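Local atomic coordinates of beta-N-acetylhexosaminidase (Mycobacterium smegmatis, PDB entry 4YYF), a protein that probably hydrolyses terminal non-reducing N-acetyl-D-hexosamine residues from N-acetyl-beta-D-hexosaminides as a member of glycoside hydrolase family 3. Residues A[41-46]-A[65-70]; A[45-50]-A[350-355]; A[98-103]-A[357-362]; A[284-289]-A[315-320]; A[307-312]-A[331-336]. The protein carries 1 engineered substitution. All coordinates share one frame; numbering follows the deposited sequence.

In the fold
All five contacts lie in the TIM barrel of this family 3 enzyme, and contacts 2 and 3 involve its last helix and the tail behind it. Contact 1 ties helix 41-46 to the entrance of strand 70-73. Contact 2, with its centre about 8 Å away, shares Leu45 and Ala46 with it and brings in helix 345-357, some 300 residues later. Contact 3 anchors the tail after that helix on strand 100-107, through a lysine that also reaches contacts 1 and 2. Contact 4 joins strand 287-289 to the approach of strand 319-321, which pairs with strand 49-52, so the barrel closes here. Contact 5 packs helices 304-314 and 327-340 outside that strand, its centre about 14 Å from contact 4's.

Contact 1: A[41-46]-A[65-70]; sequences ARDKLA and DHHVGG
Ala46 of helix 41-46 meets Val68 and Gly69 just ahead of strand 70-73, where the helix leading into the TIM barrel rests on the end of the first beta-alpha-beta crossover. Strands 49-52 and 70-73 are parallel neighbours linked by helix 56-66, and residues 67-69 connect that helix to strand 70-73. His67 makes the turn with a positive phi.

One direct hydrogen bond crosses the contact, from Gly69 N to Ala46 O at 3.0 Å. The donor stands 41° out of the carbonyl plane, and Val68 CA brings its hydrogen to the same oxygen, with Val68 CA 3.4 Å from Ala46 O, so two neighbouring residues approach one acceptor.

The packing is made by a methyl group. Ala46 CB lies 3.2 Å from His66 O, with His67 O also close, and a residue as small as alanine suits a place where helix and turn backbones come so near.

Three waters bridge the polar groups. One accepts from Arg42 NE at 2.8 Å, in the guanidinium plane, and also bonds to His66 ND1; the same arginine reaches Asp332 and Glu335 of helix 327-340 in salt bridges. A second donates to both Asp43 O and His67 O, joining two backbones. A third donates to Asp43 OD1 and, at 2.6 Å, to His66 O.

Asp43 and His67 also meet directly, without a hydrogen bond between them. Asp43 has CG beside its backbone N (chi1 -66°), which turns the carboxylate to His67, the two planes 81° apart. Asp43 OD1 comes to the edge of the ring, near its plane, 3.4 Å from His67 CD2.

Contact 2: A[45-50]-A[350-355]; sequences LAQLLT and ASLQRN. With NA (sodium ion), chain F.
Behind a sodium site on helix 345-357, Leu48 presses its CD2 methyl against Ser351, the backbone N of Leu352 and the amide of Asn355. Ser351 OG binds the ion at 2.2 Å, and two waters and the carbonyl oxygen of Ala347 are further ligands. The same hydroxyl is hydrogen-bonded to Asp317, so the serine links metal and carboxylate. Its CB, on the side toward Leu48, is 3.7 Å from Leu48 CD2. That methyl also sits 3.6 Å from Leu352 N and 3.4 Å from Asn355 ND2, where the leucine and asparagine side chains cross at about a right angle.

Leu48 and Gln47 are the central residues of a type I turn from Ala46 to Leu49, which carries the chain from helix 41-46 into strand 49-52. In the TIM barrel this puts the final helix, 345-357, against the lead-in to the first strand and brings together segments 300 residues apart.

Gln47 contributes mainly its aliphatic part: CG is anti to the backbone N (chi1 -177°) and lies 3.5 Å from Leu352 CD1, while OE1 accepts from Lys359. A long side chain with an amide at its end thus serves both the apolar and the polar neighbour.

Asn355 turns back on its own helix. Its ND2 donates to Ser351 O at 2.8 Å, and Asn355 N donates to the same oxygen at 3.0 Å from the opposite face of the carbonyl plane. Both ends of the amide are also held from contact 4, OD1 by Asn318 ND2 and ND2 by Asp317 O.

Contact 3: A[98-103]-A[357-362]; sequences PLAVSV and AVKGPL
Lys359 and Pro98 make a contact near the protein surface, where the tail after helix 345-357 lies beside the chain leading into strand 100-107. The central bond runs from Lys359 NZ to Pro98 O at 2.7 Å, nearly along the C=O axis, with an angle of 164° at the oxygen. The lysine reaches this acceptor with its chain fully extended beyond CG. Packing along the way falls to Lys359 CE, which lies 3.8 Å from Ala100 CB. Alanine fits here because a short methyl can rest beside the extended chain.

The ammonium group, already bonded to the amide of Gln47, also donates to Gly69 O. Three acceptors from separate parts of the chain therefore share one nitrogen, which probably stabilises its positive charge. In the TIM barrel, strand 100-107 follows strand 70-73 as a parallel neighbour, and Gly69 O also accepts from Ala100 N; the lysine thus joins the beginnings of two adjacent strands to the C-terminal tail, which continues to the disulfide between Cys34 and Cys364.

The ring of Pro98 meets backbone instead. Pro98 CD lies 3.5 Å from Gly360 O and 3.5 Å from Pro361 O, and Pro98 CG is 3.6 Å from Gly360 O. Glycine suits position 360 because a CB there would run into CD of the following Pro361.

Contact 4: A[284-289]-A[315-320]; sequences GGLVYT and GADNAL
Asp317 OD2 accepts from Val287 N at 2.8 Å through its anti lone pair, and it is salt-bridged to Arg274 as well. OD1 pairs with Arg354, on the carboxylate that Ser351 also reaches. An aspartate suits this buried place because its two oxygens can serve a backbone N-H and two arginines together, and it probably stays charged. Backbone bonds run beside it: Val287 O accepts from Asp317 N at 2.9 Å and weakly from Asn318 N at 3.1 Å, and Thr289 N donates to Asn318 O at 3.0 Å. They flank a single bridge, Tyr288 with Asn318. Further along, Thr289 OG1, set between its own N and carbonyl carbon, accepts from Leu320 N at 3.2 Å with a nearly linear N-H (173°), while Thr289 O has no partner in the model.

Outward from these bonds, Asn318 lies alongside Tyr288, amide and ring planes 43° apart, with OD1 3.4 Å from Tyr288 CE1 and hydrogen-bonded to Thr50 OG1. Leu286 CD1 packs on Asp317 CB at 3.6 Å. Threonine offers a methyl besides its hydroxyl, and Thr289 CG2 meets Ala316 CB at 3.7 Å.

The two segments run parallel, and strand 287-289 pairs with strand 246-249 while strand 319-321 pairs with strand 49-52. This contact is thus where the barrel closes, with helix 267-275 against Val287 and Ala316 and helix 345-357 against Leu286.

Contact 5: A[307-312]-A[331-336]; sequences AVLRAL and LDRLEQ
Leu334 of helix 327-340 reaches across to Leu309, Val308 and Leu312 of helix 304-314. Its CB faces Leu45 of helix 41-46 as well, and with CG beside the backbone N (chi1 -69°) the branch swings toward the other helix. Leu312 CD1 touches both methyls of Leu334, CD1 at 3.8 Å and CD2 at 4.0 Å. Leu334 CD1 also reaches Val308 CG1 at 4.0 Å, whereas CD2 lies 4.0 Å from Leu309 CA and 4.1 Å from Leu309 CD1. A branched leucine suits the place, since its two methyls can serve different neighbours.

Toward the surface the same Leu309 serves a charged neighbour. Its CD2 sits over one face of the Arg333 guanidinium, offset toward the rim, 3.4 Å from Arg333 CZ. Bent at chi2 (67°), the arginine lies flat against that methyl, while NH2 forms a salt bridge with Glu342.

The short helix axes approach to 9.9 Å and cross at -45°, pointing broadly the same way. Strand 319-321 comes between these helices in sequence, and Val308 rests on it, the arrangement of consecutive outer helices in a TIM barrel.

Contact 1: A[41-46]-A[65-70]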
# COMPACT_ATOMS: atom_id res chain seq x y z
N ALA A 41 3.99 22.29 -9.02
CA ALA A 41 4.91 21.25 -8.56
C ALA A 41 4.53 20.66 -7.21
O ALA A 41 4.63 19.45 -7.00
CB ALA A 41 6.34 21.79 -8.54
N ARG A 42 4.10 21.51 -6.28
CA ARG A 42 3.78 21.04 -4.93
C ARG A 42 2.54 20.15 -4.94
O ARG A 42 2.45 19.19 -4.17
CB ARG A 42 3.62 22.25 -3.99
CG ARG A 42 3.48 21.91 -2.50
CD ARG A 42 3.56 23.19 -1.68
NE ARG A 42 3.50 22.97 -0.23
CZ ARG A 42 4.57 22.84 0.55
NH1 ARG A 42 5.80 22.86 0.03
NH2 ARG A 42 4.41 22.66 1.86
N ASP A 43 1.59 20.43 -5.81
CA ASP A 43 0.39 19.59 -5.88
C ASP A 43 0.65 18.25 -6.57
O ASP A 43 0.01 17.24 -6.26
CB ASP A 43 -0.77 20.33 -6.55
CG ASP A 43 -1.26 21.51 -5.74
OD1 ASP A 43 -0.89 21.62 -4.55
OD2 ASP A 43 -2.01 22.34 -6.29
N LYS A 44 1.59 18.25 -7.53
CA LYS A 44 2.05 16.99 -8.11
C LYS A 44 2.69 16.14 -7.04
O LYS A 44 2.45 14.95 -6.97
CB LYS A 44 3.09 17.23 -9.20
CG LYS A 44 2.57 17.92 -10.44
CD LYS A 44 3.69 18.00 -11.46
CE LYS A 44 3.18 18.43 -12.82
NZ LYS A 44 4.27 18.33 -13.84
N LEU A 45 3.51 16.77 -6.20
CA LEU A 45 4.18 16.04 -5.10
C LEU A 45 3.18 15.53 -4.06
O LEU A 45 3.30 14.38 -3.58
CB LEU A 45 5.25 16.92 -4.42
CG LEU A 45 6.45 17.26 -5.33
CD1 LEU A 45 7.33 18.34 -4.72
CD2 LEU A 45 7.25 16.00 -5.59
N ALA A 46 2.18 16.34 -3.73
CA ALA A 46 1.20 15.92 -2.73
C ALA A 46 0.39 14.72 -3.23
O ALA A 46 -0.11 13.92 -2.43
CB ALA A 46 0.27 17.09 -2.34
N ASP A 65 -6.02 21.76 2.42
CA ASP A 65 -4.87 22.66 2.58
C ASP A 65 -3.67 22.21 1.78
O ASP A 65 -2.86 23.03 1.35
CB ASP A 65 -4.47 22.81 4.06
CG ASP A 65 -5.56 23.45 4.90
OD1 ASP A 65 -6.51 24.00 4.33
OD2 ASP A 65 -5.46 23.39 6.15
N HIS A 66 -3.53 20.90 1.61
CA HIS A 66 -2.33 20.37 0.98
C HIS A 66 -2.59 19.51 -0.25
O HIS A 66 -1.65 19.18 -0.96
CB HIS A 66 -1.50 19.59 2.01
CG HIS A 66 -1.11 20.42 3.19
ND1 HIS A 66 -0.12 21.38 3.12
CD2 HIS A 66 -1.59 20.47 4.46
CE1 HIS A 66 -0.01 21.98 4.29
NE2 HIS A 66 -0.89 21.45 5.12
N HIS A 67 -3.84 19.13 -0.49
CA HIS A 67 -4.18 18.35 -1.70
C HIS A 67 -3.45 17.01 -1.76
O HIS A 67 -3.06 16.55 -2.84
CB HIS A 67 -3.86 19.14 -2.96
CG HIS A 67 -4.52 20.48 -3.00
ND1 HIS A 67 -5.88 20.64 -2.85
CD2 HIS A 67 -4.01 21.72 -3.17
CE1 HIS A 67 -6.18 21.92 -2.92
NE2 HIS A 67 -5.07 22.60 -3.11
N VAL A 68 -3.29 16.37 -0.60
CA VAL A 68 -2.72 15.02 -0.57
C VAL A 68 -3.59 14.07 -1.38
O VAL A 68 -4.84 14.18 -1.38
CB VAL A 68 -2.51 14.49 0.87
CG1 VAL A 68 -1.44 15.29 1.61
CG2 VAL A 68 -3.83 14.47 1.66
N GLY A 69 -2.95 13.15 -2.09
CA GLY A 69 -3.68 12.27 -2.99
C GLY A 69 -4.51 11.24 -2.25
O GLY A 69 -5.53 10.77 -2.76
N GLY A 70 -4.07 10.87 -1.06
CA GLY A 70 -4.77 9.81 -0.34
C GLY A 70 -4.79 10.02 1.15
O GLY A 70 -3.88 10.63 1.72
O HOH W 1 0.88 22.45 0.49
O HOH W 2 -2.53 16.51 -5.44
O HOH W 3 0.17 20.86 -1.84

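Contact 2: A[45-50]-A[350-355]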
# COMPACT_ATOMS: atom_id res chain seq x y z
N LEU A 45 3.51 16.77 -6.20
CA LEU A 45 4.18 16.04 -5.10
C LEU A 45 3.18 15.53 -4.06
O LEU A 45 3.30 14.38 -3.58
CB LEU A 45 5.25 16.92 -4.42
CG LEU A 45 6.45 17.26 -5.33
CD1 LEU A 45 7.33 18.34 -4.72
CD2 LEU A 45 7.25 16.00 -5.59
N ALA A 46 2.18 16.34 -3.73
CA ALA A 46 1.20 15.92 -2.73
C ALA A 46 0.39 14.72 -3.23
O ALA A 46 -0.11 13.92 -2.43
CB ALA A 46 0.27 17.09 -2.34
N GLN A 47 0.26 14.59 -4.54
CA GLN A 47 -0.49 13.47 -5.10
C GLN A 47 0.22 12.12 -4.86
O GLN A 47 -0.40 11.06 -4.97
CB GLN A 47 -0.74 13.71 -6.59
CG GLN A 47 -1.58 12.66 -7.27
CD GLN A 47 -2.97 12.53 -6.67
OE1 GLN A 47 -3.50 11.41 -6.57
NE2 GLN A 47 -3.57 13.67 -6.29
N LEU A 48 1.50 12.18 -4.51
CA LEU A 48 2.29 10.97 -4.29
C LEU A 48 2.29 10.51 -2.83
O LEU A 48 3.02 9.58 -2.47
CB LEU A 48 3.75 11.21 -4.72
CG LEU A 48 3.92 11.80 -6.12
CD1 LEU A 48 5.40 11.94 -6.50
CD2 LEU A 48 3.16 10.97 -7.16
N LEU A 49 1.50 11.17 -1.99
CA LEU A 49 1.48 10.90 -0.55
C LEU A 49 0.14 10.32 -0.12
O LEU A 49 -0.91 10.75 -0.60
CB LEU A 49 1.74 12.19 0.25
CG LEU A 49 2.90 13.09 -0.20
CD1 LEU A 49 2.97 14.34 0.66
CD2 LEU A 49 4.22 12.32 -0.18
N THR A 50 0.18 9.35 0.79
CA THR A 50 -1.04 8.87 1.45
C THR A 50 -0.82 8.99 2.95
O THR A 50 0.19 8.52 3.47
CB THR A 50 -1.36 7.41 1.08
OG1 THR A 50 -1.53 7.31 -0.34
CG2 THR A 50 -2.65 6.96 1.78
N ALA A 350 6.14 10.28 -13.70
CA ALA A 350 5.72 8.89 -13.94
C ALA A 350 4.79 8.42 -12.83
O ALA A 350 3.78 7.75 -13.10
CB ALA A 350 6.93 7.96 -14.05
N SER A 351 5.12 8.76 -11.60
CA SER A 351 4.35 8.32 -10.44
C SER A 351 3.03 9.07 -10.34
O SER A 351 2.02 8.52 -9.89
CB SER A 351 5.16 8.50 -9.15
OG SER A 351 6.21 7.55 -9.10
N LEU A 352 3.04 10.33 -10.73
CA LEU A 352 1.82 11.12 -10.79
C LEU A 352 0.83 10.47 -11.77
O LEU A 352 -0.34 10.29 -11.44
CB LEU A 352 2.14 12.56 -11.20
CG LEU A 352 0.95 13.48 -11.49
CD1 LEU A 352 0.06 13.60 -10.25
CD2 LEU A 352 1.44 14.85 -11.95
N GLN A 353 1.30 10.11 -12.96
CA GLN A 353 0.48 9.39 -13.93
C GLN A 353 -0.08 8.07 -13.39
O GLN A 353 -1.25 7.75 -13.61
CB GLN A 353 1.25 9.13 -15.23
CG GLN A 353 1.73 10.40 -15.95
CD GLN A 353 2.77 10.09 -17.01
OE1 GLN A 353 2.72 9.04 -17.65
NE2 GLN A 353 3.72 11.01 -17.21
N ARG A 354 0.75 7.29 -12.71
CA ARG A 354 0.28 6.01 -12.17
C ARG A 354 -0.78 6.19 -11.11
O ARG A 354 -1.70 5.39 -11.01
CB ARG A 354 1.45 5.19 -11.59
CG ARG A 354 2.41 4.71 -12.67
CD ARG A 354 3.43 3.78 -12.10
NE ARG A 354 4.35 3.29 -13.12
CZ ARG A 354 5.65 3.57 -13.14
NH1 ARG A 354 6.16 4.35 -12.19
NH2 ARG A 354 6.43 3.08 -14.11
N ASN A 355 -0.62 7.22 -10.28
CA ASN A 355 -1.62 7.53 -9.26
C ASN A 355 -2.92 7.99 -9.89
O ASN A 355 -3.99 7.65 -9.40
CB ASN A 355 -1.13 8.61 -8.29
CG ASN A 355 -0.29 8.05 -7.17
OD1 ASN A 355 -0.83 7.44 -6.25
ND2 ASN A 355 1.03 8.27 -7.24
NA NA F . 8.36 7.65 -9.74
O HOH W 4 8.14 5.38 -9.46
O HOH W 5 9.17 7.67 -7.60

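Contact 3: A[98-103]-A[357-362]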
# COMPACT_ATOMS: atom_id res chain seq x y z
N PRO A 98 -9.36 13.02 -7.86
CA PRO A 98 -10.21 12.42 -6.82
C PRO A 98 -9.37 11.92 -5.64
O PRO A 98 -8.18 11.62 -5.81
CB PRO A 98 -10.87 11.24 -7.54
CG PRO A 98 -10.89 11.61 -8.98
CD PRO A 98 -9.61 12.43 -9.20
N LEU A 99 -9.98 11.84 -4.47
CA LEU A 99 -9.28 11.41 -3.26
C LEU A 99 -9.28 9.89 -3.16
O LEU A 99 -10.32 9.25 -3.39
CB LEU A 99 -9.97 11.99 -2.02
CG LEU A 99 -9.38 11.70 -0.64
CD1 LEU A 99 -7.99 12.32 -0.54
CD2 LEU A 99 -10.31 12.25 0.47
N ALA A 100 -8.13 9.31 -2.85
CA ALA A 100 -8.07 7.87 -2.57
C ALA A 100 -8.23 7.65 -1.08
O ALA A 100 -7.64 8.36 -0.27
CB ALA A 100 -6.75 7.26 -3.06
N VAL A 101 -9.05 6.68 -0.71
CA VAL A 101 -9.32 6.41 0.70
C VAL A 101 -8.95 4.97 0.97
O VAL A 101 -9.58 4.07 0.43
CB VAL A 101 -10.81 6.64 1.01
CG1 VAL A 101 -11.11 6.31 2.49
CG2 VAL A 101 -11.19 8.10 0.68
N SER A 102 -7.93 4.75 1.79
CA SER A 102 -7.37 3.41 1.96
C SER A 102 -7.53 2.91 3.39
O SER A 102 -7.78 3.70 4.30
CB SER A 102 -5.90 3.40 1.55
OG SER A 102 -5.16 4.35 2.32
N VAL A 103 -7.37 1.60 3.57
CA VAL A 103 -7.56 0.95 4.85
C VAL A 103 -6.86 -0.41 4.84
O VAL A 103 -6.68 -1.01 3.78
CB VAL A 103 -9.08 0.77 5.15
CG1 VAL A 103 -9.72 -0.22 4.15
CG2 VAL A 103 -9.31 0.30 6.60
N ALA A 357 -3.95 7.14 -12.88
CA ALA A 357 -4.51 6.07 -13.72
C ALA A 357 -5.51 5.19 -12.96
O ALA A 357 -6.40 4.59 -13.57
CB ALA A 357 -3.41 5.23 -14.35
N VAL A 358 -5.38 5.10 -11.64
CA VAL A 358 -6.35 4.31 -10.90
C VAL A 358 -7.51 5.13 -10.33
O VAL A 358 -8.31 4.61 -9.56
CB VAL A 358 -5.69 3.47 -9.80
CG1 VAL A 358 -4.81 2.41 -10.43
CG2 VAL A 358 -4.88 4.36 -8.86
N LYS A 359 -7.61 6.40 -10.73
CA LYS A 359 -8.65 7.28 -10.21
C LYS A 359 -9.54 7.80 -11.33
O LYS A 359 -9.21 7.64 -12.50
CB LYS A 359 -8.02 8.48 -9.49
CG LYS A 359 -7.25 8.14 -8.23
CD LYS A 359 -6.68 9.42 -7.62
CE LYS A 359 -6.12 9.18 -6.23
NZ LYS A 359 -5.69 10.48 -5.60
N GLY A 360 -10.64 8.43 -10.95
CA GLY A 360 -11.52 9.10 -11.90
C GLY A 360 -10.87 10.34 -12.50
O GLY A 360 -9.72 10.65 -12.20
N PRO A 361 -11.62 11.08 -13.35
CA PRO A 361 -11.10 12.18 -14.17
C PRO A 361 -10.60 13.38 -13.36
O PRO A 361 -11.02 13.57 -12.21
CB PRO A 361 -12.32 12.61 -14.99
CG PRO A 361 -13.31 11.48 -14.88
CD PRO A 361 -13.07 10.87 -13.54
N LEU A 362 -9.72 14.17 -13.96
CA LEU A 362 -9.28 15.44 -13.37
C LEU A 362 -10.48 16.34 -13.13
O LEU A 362 -11.44 16.33 -13.91
CB LEU A 362 -8.30 16.16 -14.29
CG LEU A 362 -6.81 15.82 -14.19
CD1 LEU A 362 -6.04 16.47 -15.33
CD2 LEU A 362 -6.25 16.29 -12.86

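Contact 4: A[284-289]-A[315-320]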
# COMPACT_ATOMS: atom_id res chain seq x y z
N GLY A 284 3.94 -2.36 -14.26
CA GLY A 284 3.84 -0.95 -14.59
C GLY A 284 2.81 -0.20 -13.76
O GLY A 284 2.60 0.99 -13.97
N GLY A 285 2.17 -0.88 -12.82
CA GLY A 285 1.15 -0.25 -12.00
C GLY A 285 1.68 0.45 -10.76
O GLY A 285 2.89 0.69 -10.61
N LEU A 286 0.75 0.78 -9.87
CA LEU A 286 1.02 1.61 -8.72
C LEU A 286 1.74 0.84 -7.62
O LEU A 286 1.36 -0.29 -7.27
CB LEU A 286 -0.30 2.15 -8.17
CG LEU A 286 -0.23 3.32 -7.20
CD1 LEU A 286 0.36 4.53 -7.92
CD2 LEU A 286 -1.62 3.64 -6.64
N VAL A 287 2.78 1.44 -7.06
CA VAL A 287 3.56 0.80 -6.00
C VAL A 287 3.58 1.69 -4.75
O VAL A 287 4.07 2.82 -4.80
CB VAL A 287 5.00 0.50 -6.47
CG1 VAL A 287 5.77 -0.19 -5.35
CG2 VAL A 287 4.99 -0.41 -7.70
N TYR A 288 3.04 1.16 -3.65
CA TYR A 288 3.05 1.86 -2.36
C TYR A 288 4.23 1.42 -1.51
O TYR A 288 4.77 0.33 -1.72
CB TYR A 288 1.79 1.50 -1.55
CG TYR A 288 0.49 2.14 -1.99
CD1 TYR A 288 0.07 3.34 -1.43
CD2 TYR A 288 -0.34 1.52 -2.92
CE1 TYR A 288 -1.15 3.92 -1.80
CE2 TYR A 288 -1.56 2.10 -3.31
CZ TYR A 288 -1.95 3.30 -2.74
OH TYR A 288 -3.14 3.90 -3.09
N THR A 289 4.61 2.25 -0.53
CA THR A 289 5.46 1.77 0.55
C THR A 289 4.59 1.38 1.72
O THR A 289 3.45 1.83 1.85
CB THR A 289 6.41 2.86 1.09
OG1 THR A 289 5.62 3.86 1.75
CG2 THR A 289 7.23 3.48 -0.03
N GLY A 315 11.96 4.49 -6.15
CA GLY A 315 11.03 4.09 -7.19
C GLY A 315 9.60 3.86 -6.77
O GLY A 315 8.78 3.45 -7.59
N ALA A 316 9.27 4.15 -5.51
CA ALA A 316 7.88 4.07 -5.09
C ALA A 316 7.05 5.13 -5.80
O ALA A 316 7.55 6.22 -6.08
CB ALA A 316 7.76 4.21 -3.57
N ASP A 317 5.79 4.82 -6.09
CA ASP A 317 4.88 5.81 -6.66
C ASP A 317 4.10 6.50 -5.57
O ASP A 317 3.51 7.57 -5.78
CB ASP A 317 3.84 5.15 -7.55
CG ASP A 317 4.45 4.41 -8.69
OD1 ASP A 317 5.21 5.03 -9.47
OD2 ASP A 317 4.17 3.20 -8.81
N ASN A 318 4.04 5.88 -4.40
CA ASN A 318 3.19 6.41 -3.34
C ASN A 318 3.79 6.16 -1.97
O ASN A 318 3.97 5.02 -1.55
CB ASN A 318 1.79 5.80 -3.43
CG ASN A 318 0.75 6.64 -2.72
OD1 ASN A 318 0.76 6.75 -1.50
ND2 ASN A 318 -0.15 7.23 -3.49
N ALA A 319 4.10 7.25 -1.28
CA ALA A 319 4.72 7.18 0.04
C ALA A 319 3.65 7.30 1.10
O ALA A 319 2.92 8.30 1.14
CB ALA A 319 5.75 8.30 0.20
N LEU A 320 3.57 6.29 1.96
CA LEU A 320 2.50 6.17 2.94
C LEU A 320 3.06 6.31 4.35
O LEU A 320 4.08 5.71 4.67
CB LEU A 320 1.84 4.79 2.77
CG LEU A 320 0.70 4.23 3.65
CD1 LEU A 320 1.20 3.58 4.91
CD2 LEU A 320 -0.32 5.28 4.00

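Contact 5: A[307-312]-A[331-336]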
# COMPACT_ATOMS: atom_id res chain seq x y z
N ALA A 307 12.67 9.78 4.75
CA ALA A 307 12.18 8.46 4.35
C ALA A 307 11.32 8.54 3.10
O ALA A 307 11.42 7.70 2.20
CB ALA A 307 11.39 7.82 5.48
N VAL A 308 10.46 9.55 3.05
CA VAL A 308 9.61 9.76 1.88
C VAL A 308 10.46 10.08 0.65
O VAL A 308 10.27 9.50 -0.42
CB VAL A 308 8.58 10.88 2.13
CG1 VAL A 308 7.90 11.30 0.82
CG2 VAL A 308 7.56 10.41 3.16
N LEU A 309 11.42 10.98 0.83
CA LEU A 309 12.36 11.29 -0.25
C LEU A 309 13.08 10.04 -0.77
O LEU A 309 13.14 9.79 -1.97
CB LEU A 309 13.38 12.33 0.22
CG LEU A 309 14.48 12.66 -0.80
CD1 LEU A 309 13.86 12.98 -2.15
CD2 LEU A 309 15.38 13.82 -0.33
N ARG A 310 13.65 9.26 0.15
CA ARG A 310 14.35 8.04 -0.24
C ARG A 310 13.44 7.05 -0.97
O ARG A 310 13.87 6.41 -1.94
CB ARG A 310 15.00 7.38 0.98
CG ARG A 310 16.27 8.09 1.45
CD ARG A 310 16.64 7.69 2.86
NE ARG A 310 17.89 8.35 3.27
CZ ARG A 310 19.10 7.89 2.97
NH1 ARG A 310 19.23 6.78 2.27
NH2 ARG A 310 20.19 8.55 3.37
N ALA A 311 12.20 6.93 -0.52
CA ALA A 311 11.26 6.02 -1.18
C ALA A 311 10.98 6.45 -2.61
O ALA A 311 11.05 5.64 -3.53
CB ALA A 311 9.95 5.91 -0.39
N LEU A 312 10.67 7.73 -2.81
CA LEU A 312 10.36 8.24 -4.15
C LEU A 312 11.59 8.22 -5.04
O LEU A 312 11.46 8.02 -6.26
CB LEU A 312 9.77 9.66 -4.08
CG LEU A 312 8.49 9.77 -3.25
CD1 LEU A 312 8.00 11.23 -3.20
CD2 LEU A 312 7.41 8.83 -3.79
N LEU A 331 6.50 18.01 2.01
CA LEU A 331 6.40 18.70 0.73
C LEU A 331 7.53 19.71 0.54
O LEU A 331 8.06 19.85 -0.56
CB LEU A 331 5.03 19.38 0.62
CG LEU A 331 3.86 18.40 0.46
CD1 LEU A 331 2.53 19.14 0.55
CD2 LEU A 331 3.96 17.62 -0.85
N ASP A 332 7.89 20.41 1.60
CA ASP A 332 9.05 21.31 1.56
C ASP A 332 10.32 20.57 1.16
O ASP A 332 11.10 21.06 0.34
CB ASP A 332 9.28 21.97 2.93
CG ASP A 332 8.31 23.08 3.21
OD1 ASP A 332 7.50 23.41 2.32
OD2 ASP A 332 8.35 23.64 4.33
N ARG A 333 10.53 19.40 1.74
CA ARG A 333 11.76 18.66 1.48
C ARG A 333 11.75 18.11 0.04
O ARG A 333 12.78 18.03 -0.62
CB ARG A 333 11.91 17.51 2.49
CG ARG A 333 13.17 16.65 2.32
CD ARG A 333 14.44 17.44 2.62
NE ARG A 333 15.67 16.65 2.46
CZ ARG A 333 16.42 16.63 1.36
NH1 ARG A 333 16.08 17.36 0.31
NH2 ARG A 333 17.52 15.89 1.31
N LEU A 334 10.57 17.74 -0.44
CA LEU A 334 10.47 17.18 -1.79
C LEU A 334 10.75 18.24 -2.85
O LEU A 334 11.42 17.96 -3.85
CB LEU A 334 9.11 16.52 -2.01
CG LEU A 334 8.92 15.24 -1.19
CD1 LEU A 334 7.55 14.62 -1.46
CD2 LEU A 334 10.03 14.25 -1.52
N GLU A 335 10.25 19.45 -2.64
CA GLU A 335 10.57 20.57 -3.53
C GLU A 335 12.07 20.87 -3.56
O GLU A 335 12.64 21.14 -4.61
CB GLU A 335 9.77 21.81 -3.13
CG GLU A 335 8.27 21.67 -3.32
CD GLU A 335 7.56 23.02 -3.40
OE1 GLU A 335 6.81 23.36 -2.46
OE2 GLU A 335 7.75 23.74 -4.41
N GLN A 336 12.72 20.82 -2.40
CA GLN A 336 14.16 21.03 -2.33
C GLN A 336 14.92 19.93 -3.09
O GLN A 336 15.93 20.21 -3.75
CB GLN A 336 14.63 21.10 -0.88
CG GLN A 336 14.08 22.28 -0.10
CD GLN A 336 14.25 22.11 1.40
OE1 GLN A 336 15.02 21.26 1.86
NE2 GLN A 336 13.52 22.91 2.18